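Local coordinates for protein ADP/ATP-dependent NAD(P)H-hydrate dehydratase (Bacillus subtilis, PDB 3RPZ) that probably repairs hydrated NADH and NADPH by removing water, in a reaction driven by ADP or ATP, at residues 112-117 with 132-137. Sequence-based numbering, arbitrary orientation.
With NPW (beta-6-hydroxy-1,4,5,6-tetrahydronicotinamide adenine dinucleotide phosphate), chain D.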
ATOM      1  N   GLU A 112     -12.635   1.374 -32.029  1.00 18.60           N
ATOM      2  CA  GLU A 112     -11.888   1.675 -33.261  1.00 19.68           C
ATOM      3  C   GLU A 112     -10.704   2.564 -32.933  1.00 18.32           C
ATOM      4  O   GLU A 112      -9.653   2.415 -33.590  1.00 19.76           O
ATOM      5  CB  GLU A 112     -12.795   2.361 -34.285  1.00 20.34           C
ATOM      6  CG  GLU A 112     -13.892   1.477 -34.806  1.00 25.38           C
ATOM      7  CD  GLU A 112     -14.761   2.137 -35.863  1.00 35.58           C
ATOM      8  OE1 GLU A 112     -14.300   3.097 -36.531  1.00 36.59           O
ATOM      9  OE2 GLU A 112     -15.913   1.667 -36.037  1.00 42.82           O
ATOM     10  N   SER A 113     -10.817   3.443 -31.932  1.00 18.55           N
ATOM     11  CA  SER A 113      -9.642   4.250 -31.579  1.00 19.15           C
ATOM     12  C   SER A 113      -8.493   3.376 -31.063  1.00 17.92           C
ATOM     13  O   SER A 113      -7.317   3.653 -31.327  1.00 19.02           O
ATOM     14  CB  SER A 113      -9.970   5.311 -30.556  1.00 21.05           C
ATOM     15  OG  SER A 113     -10.819   6.248 -31.132  1.00 25.55           O
ATOM     16  N   VAL A 114      -8.813   2.362 -30.270  1.00 17.33           N
ATOM     17  CA  VAL A 114      -7.780   1.417 -29.855  1.00 17.16           C
ATOM     18  C   VAL A 114      -7.174   0.702 -31.024  1.00 16.73           C
ATOM     19  O   VAL A 114      -5.926   0.556 -31.092  1.00 17.43           O
ATOM     20  CB  VAL A 114      -8.321   0.473 -28.795  1.00 17.38           C
ATOM     21  CG1 VAL A 114      -7.326  -0.612 -28.444  1.00 17.76           C
ATOM     22  CG2 VAL A 114      -8.642   1.292 -27.507  1.00 17.80           C
ATOM     23  N   GLN A 115      -7.991   0.323 -32.030  1.00 17.37           N
ATOM     24  CA  GLN A 115      -7.408  -0.237 -33.226  1.00 17.70           C
ATOM     25  C   GLN A 115      -6.499   0.681 -34.007  1.00 16.84           C
ATOM     26  O   GLN A 115      -5.534   0.240 -34.584  1.00 18.52           O
ATOM     27  CB  GLN A 115      -8.469  -0.826 -34.144  1.00 19.11           C
ATOM     28  CG  GLN A 115      -9.213  -2.034 -33.549  1.00 18.68           C
ATOM     29  CD  GLN A 115      -8.260  -3.137 -33.300  1.00 20.12           C
ATOM     30  OE1 GLN A 115      -7.586  -3.569 -34.234  1.00 24.96           O
ATOM     31  NE2 GLN A 115      -8.177  -3.624 -32.044  1.00 16.79           N
ATOM     32  N   GLN A 116      -6.809   1.970 -34.008  1.00 18.08           N
ATOM     33  CA  GLN A 116      -5.916   2.943 -34.592  1.00 18.35           C
ATOM     34  C   GLN A 116      -4.590   2.983 -33.889  1.00 17.19           C
ATOM     35  O   GLN A 116      -3.558   3.093 -34.545  1.00 17.84           O
ATOM     36  CB  GLN A 116      -6.582   4.307 -34.610  1.00 20.52           C
ATOM     37  CG  GLN A 116      -7.722   4.392 -35.535  1.00 25.43           C
ATOM     38  CD  GLN A 116      -7.310   4.498 -36.997  1.00 34.51           C
ATOM     39  OE1 GLN A 116      -7.449   3.539 -37.799  1.00 40.34           O
ATOM     40  NE2 GLN A 116      -6.846   5.699 -37.373  1.00 39.14           N
ATOM     41  N   ALA A 117      -4.629   2.926 -32.567  1.00 16.93           N
ATOM     42  CA  ALA A 117      -3.381   2.852 -31.776  1.00 17.77           C
ATOM     43  C   ALA A 117      -2.581   1.571 -32.121  1.00 17.78           C
ATOM     44  O   ALA A 117      -1.371   1.637 -32.299  1.00 18.81           O
ATOM     45  CB  ALA A 117      -3.660   2.950 -30.271  1.00 16.70           C
ATOM     46  N   ALA A 132      -6.981  -8.320 -24.776  1.00 13.87           N
ATOM     47  CA  ALA A 132      -8.167  -7.645 -24.185  1.00 13.70           C
ATOM     48  C   ALA A 132      -8.830  -6.673 -25.170  1.00 13.66           C
ATOM     49  O   ALA A 132      -9.257  -7.111 -26.223  1.00 14.36           O
ATOM     50  CB  ALA A 132      -7.762  -6.996 -22.831  1.00 14.06           C
ATOM     51  N   GLY A 133      -8.943  -5.399 -24.832  1.00 13.80           N
ATOM     52  CA  GLY A 133      -9.622  -4.447 -25.695  1.00 14.91           C
ATOM     53  C   GLY A 133      -8.959  -4.186 -27.021  1.00 16.19           C
ATOM     54  O   GLY A 133      -9.591  -3.607 -27.890  1.00 17.24           O
ATOM     55  N   ALA A 134      -7.695  -4.599 -27.185  1.00 14.45           N
ATOM     56  CA  ALA A 134      -6.994  -4.519 -28.470  1.00 15.01           C
ATOM     57  C   ALA A 134      -7.209  -5.720 -29.357  1.00 15.59           C
ATOM     58  O   ALA A 134      -6.704  -5.725 -30.504  1.00 17.33           O
ATOM     59  CB  ALA A 134      -5.497  -4.299 -28.278  1.00 15.45           C
ATOM     60  N   LEU A 135      -7.908  -6.760 -28.888  1.00 14.89           N
ATOM     61  CA  LEU A 135      -8.226  -7.906 -29.716  1.00 15.04           C
ATOM     62  C   LEU A 135      -9.539  -7.697 -30.483  1.00 16.24           C
ATOM     63  O   LEU A 135     -10.576  -7.406 -29.897  1.00 16.49           O
ATOM     64  CB  LEU A 135      -8.277  -9.159 -28.865  1.00 14.35           C
ATOM     65  CG  LEU A 135      -6.928  -9.604 -28.303  1.00 15.24           C
ATOM     66  CD1 LEU A 135      -7.092 -10.789 -27.303  1.00 15.57           C
ATOM     67  CD2 LEU A 135      -5.874  -9.986 -29.381  1.00 16.60           C
ATOM     68  N   ALA A 136      -9.470  -7.849 -31.798  1.00 16.80           N
ATOM     69  CA  ALA A 136     -10.596  -7.682 -32.703  1.00 18.07           C
ATOM     70  C   ALA A 136     -10.405  -8.615 -33.881  1.00 18.13           C
ATOM     71  O   ALA A 136      -9.342  -9.161 -34.094  1.00 17.85           O
ATOM     72  CB  ALA A 136     -10.649  -6.201 -33.198  1.00 20.92           C
ATOM     73  N   LYS A 137     -11.459  -8.741 -34.682  1.00 18.94           N
ATOM     74  CA  LYS A 137     -11.381  -9.472 -35.959  1.00 19.39           C
ATOM     75  C   LYS A 137     -10.678  -8.575 -36.940  1.00 19.94           C
ATOM     76  O   LYS A 137     -11.206  -7.525 -37.305  1.00 22.45           O
ATOM     77  CB  LYS A 137     -12.783  -9.872 -36.432  1.00 21.91           C
ATOM     78  CG  LYS A 137     -12.780 -10.679 -37.735  1.00 27.25           C
ATOM     79  CD  LYS A 137     -14.191 -11.169 -38.125  1.00 33.48           C
ATOM     80  CE  LYS A 137     -14.741 -12.163 -37.084  1.00 38.32           C
ATOM     81  NZ  LYS A 137     -16.023 -12.916 -37.445  1.00 43.58           N
TER
HETATM   82  P   NPW D 279     -18.924 -17.329 -20.111  1.00 27.35           P
HETATM   83  O1  NPW D 279     -19.886 -16.172 -20.262  1.00 34.10           O
HETATM   84  O2  NPW D 279     -18.264 -17.504 -18.782  1.00 27.87           O
HETATM   85  O3  NPW D 279     -19.468 -18.670 -20.636  1.00 28.34           O
HETATM   86  PA  NPW D 279     -14.994 -10.502 -21.723  1.00 19.62           P
HETATM   87  PB  NPW D 279     -13.033  -9.889 -19.663  1.00 15.67           P
HETATM   88  C1A NPW D 279     -15.798 -16.140 -22.131  1.00 19.91           C
HETATM   89  C1B NPW D 279     -10.619  -6.021 -18.481  1.00 14.60           C
HETATM   90  N1C NPW D 279     -10.364  -6.449 -17.126  1.00 14.20           N
HETATM   91  N1D NPW D 279     -13.811 -20.803 -21.503  1.00 19.48           N
HETATM   92  C2A NPW D 279     -16.918 -15.921 -21.115  1.00 22.24           C
HETATM   93  O2A NPW D 279     -17.750 -17.060 -21.190  1.00 24.41           O
HETATM   94  C2B NPW D 279      -9.847  -6.795 -19.556  1.00 13.39           C
HETATM   95  O2B NPW D 279      -8.493  -6.424 -19.622  1.00 13.93           O
HETATM   96  C2C NPW D 279     -10.037  -5.645 -16.150  1.00 15.64           C
HETATM   97  C2D NPW D 279     -14.995 -20.424 -22.007  1.00 18.58           C
HETATM   98  C3A NPW D 279     -17.576 -14.649 -21.622  1.00 23.53           C
HETATM   99  O3A NPW D 279     -18.481 -14.889 -22.721  1.00 25.87           O
HETATM  100  C3B NPW D 279     -10.673  -6.356 -20.782  1.00 14.84           C
HETATM  101  O3B NPW D 279     -10.189  -5.068 -21.188  1.00 15.34           O
HETATM  102  C3C NPW D 279      -9.893  -5.788 -14.864  1.00 14.09           C
HETATM  103  N3D NPW D 279     -15.481 -19.180 -22.151  1.00 19.07           N
HETATM  104  C4B NPW D 279     -12.090  -6.240 -20.201  1.00 13.35           C
HETATM  105  O4B NPW D 279     -11.992  -6.240 -18.747  1.00 14.80           O
HETATM  106  C4C NPW D 279     -10.213  -7.177 -14.324  1.00 13.47           C
HETATM  107  C4D NPW D 279     -14.589 -18.269 -21.743  1.00 18.68           C
HETATM  108  O4D NPW D 279     -15.377 -14.815 -22.471  1.00 19.02           O
HETATM  109  C4E NPW D 279     -16.373 -13.880 -22.132  1.00 19.85           C
HETATM  110  C5A NPW D 279     -13.322 -18.555 -21.164  1.00 17.30           C
HETATM  111  C5B NPW D 279     -13.008  -7.394 -20.613  1.00 14.40           C
HETATM  112  O5B NPW D 279     -12.347  -8.648 -20.432  1.00 15.00           O
HETATM  113  C5C NPW D 279     -11.125  -7.900 -15.299  1.00 13.27           C
HETATM  114  C5E NPW D 279     -15.777 -12.952 -21.072  1.00 20.60           C
HETATM  115  O5E NPW D 279     -14.850 -12.083 -21.712  1.00 21.11           O
HETATM  116  C6C NPW D 279     -10.544  -7.883 -16.741  1.00 14.57           C
HETATM  117  O6C NPW D 279      -9.301  -8.570 -16.855  1.00 15.24           O
HETATM  118  C6D NPW D 279     -12.900 -19.919 -21.038  1.00 18.12           C
HETATM  119  N6D NPW D 279     -11.750 -20.343 -20.540  1.00 18.74           N
HETATM  120  N7A NPW D 279     -12.635 -17.424 -20.769  1.00 18.49           N
HETATM  121  C7C NPW D 279      -9.389  -4.769 -13.991  1.00 13.93           C
HETATM  122  N7C NPW D 279      -9.245  -5.048 -12.704  1.00 14.52           N
HETATM  123  O7C NPW D 279      -9.140  -3.620 -14.438  1.00 13.38           O
HETATM  124  C8A NPW D 279     -13.508 -16.397 -21.100  1.00 16.64           C
HETATM  125  N9A NPW D 279     -14.670 -16.959 -21.695  1.00 18.56           N
HETATM  126  OA1 NPW D 279     -16.397 -10.067 -21.815  1.00 26.53           O
HETATM  127  OA2 NPW D 279     -14.046 -10.198 -22.771  1.00 23.52           O
HETATM  128  OA3 NPW D 279     -14.505 -10.026 -20.266  1.00 16.74           O
HETATM  129  OB1 NPW D 279     -12.168 -11.033 -19.951  1.00 15.07           O
HETATM  130  OB2 NPW D 279     -13.297  -9.536 -18.233  1.00 17.10           O
HETATM  131  O   HOH W   1     -10.189  -2.469 -30.241  1.00 18.50           O
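The side-chain amide of Gln115 meets Ala136 on one face and Ala134 at its edge. CB of Ala136 stands almost straight over the first face, 3.9 Å from CD of Gln115. The other face turns back to the backbone of its own helix. The contact belongs to a beta-alpha-beta crossover of the ribokinase-like fold. Helix 112-121 links the parallel neighbours 101-104 and 128-130, and residues 132-137 follow the second strand.

At the nitrogen edge, both N-H groups are used. NE2 of Gln115 gives a hydrogen bond to Ala134 O at 3.0 Å, with an N-H...O angle of 151°. The acceptor lies in the amide plane, but the amide comes in from above the Ala134 carbonyl, 63° out of its plane. The second N-H goes to a water that also lies 2.7 Å from Gly133 O, within hydrogen-bonding distance. OE1 takes a hydrogen bond from NH1 of Arg138, the residue after Lys137 in the same loop. Three partners thus fix the rotation of the amide. A bend in the Gln115 chain (chi2 -62°) brings its amide across to this loop. With an alanine here, Ala134 O would probably lose its side-chain donor, Arg138 one partner, and the Ala136 methyl its cover.

Beside the amide, packing is apolar. Val114 CG1, anti to the backbone N, reaches Ala134 and lies 3.9 Å from its CA. The methyl of Ala134 also touches Ile104 of strand 101-104. Gly133 is tied by backbone bonding to Gly105.

The far side of the loop faces the hydrated NADPH. The contact therefore backs the pocket wall from the helix side. At that wall, Ala132 CB lies 3.3 Å from O2B, a hydroxyl of the ribose on the nicotinamide side of the ligand.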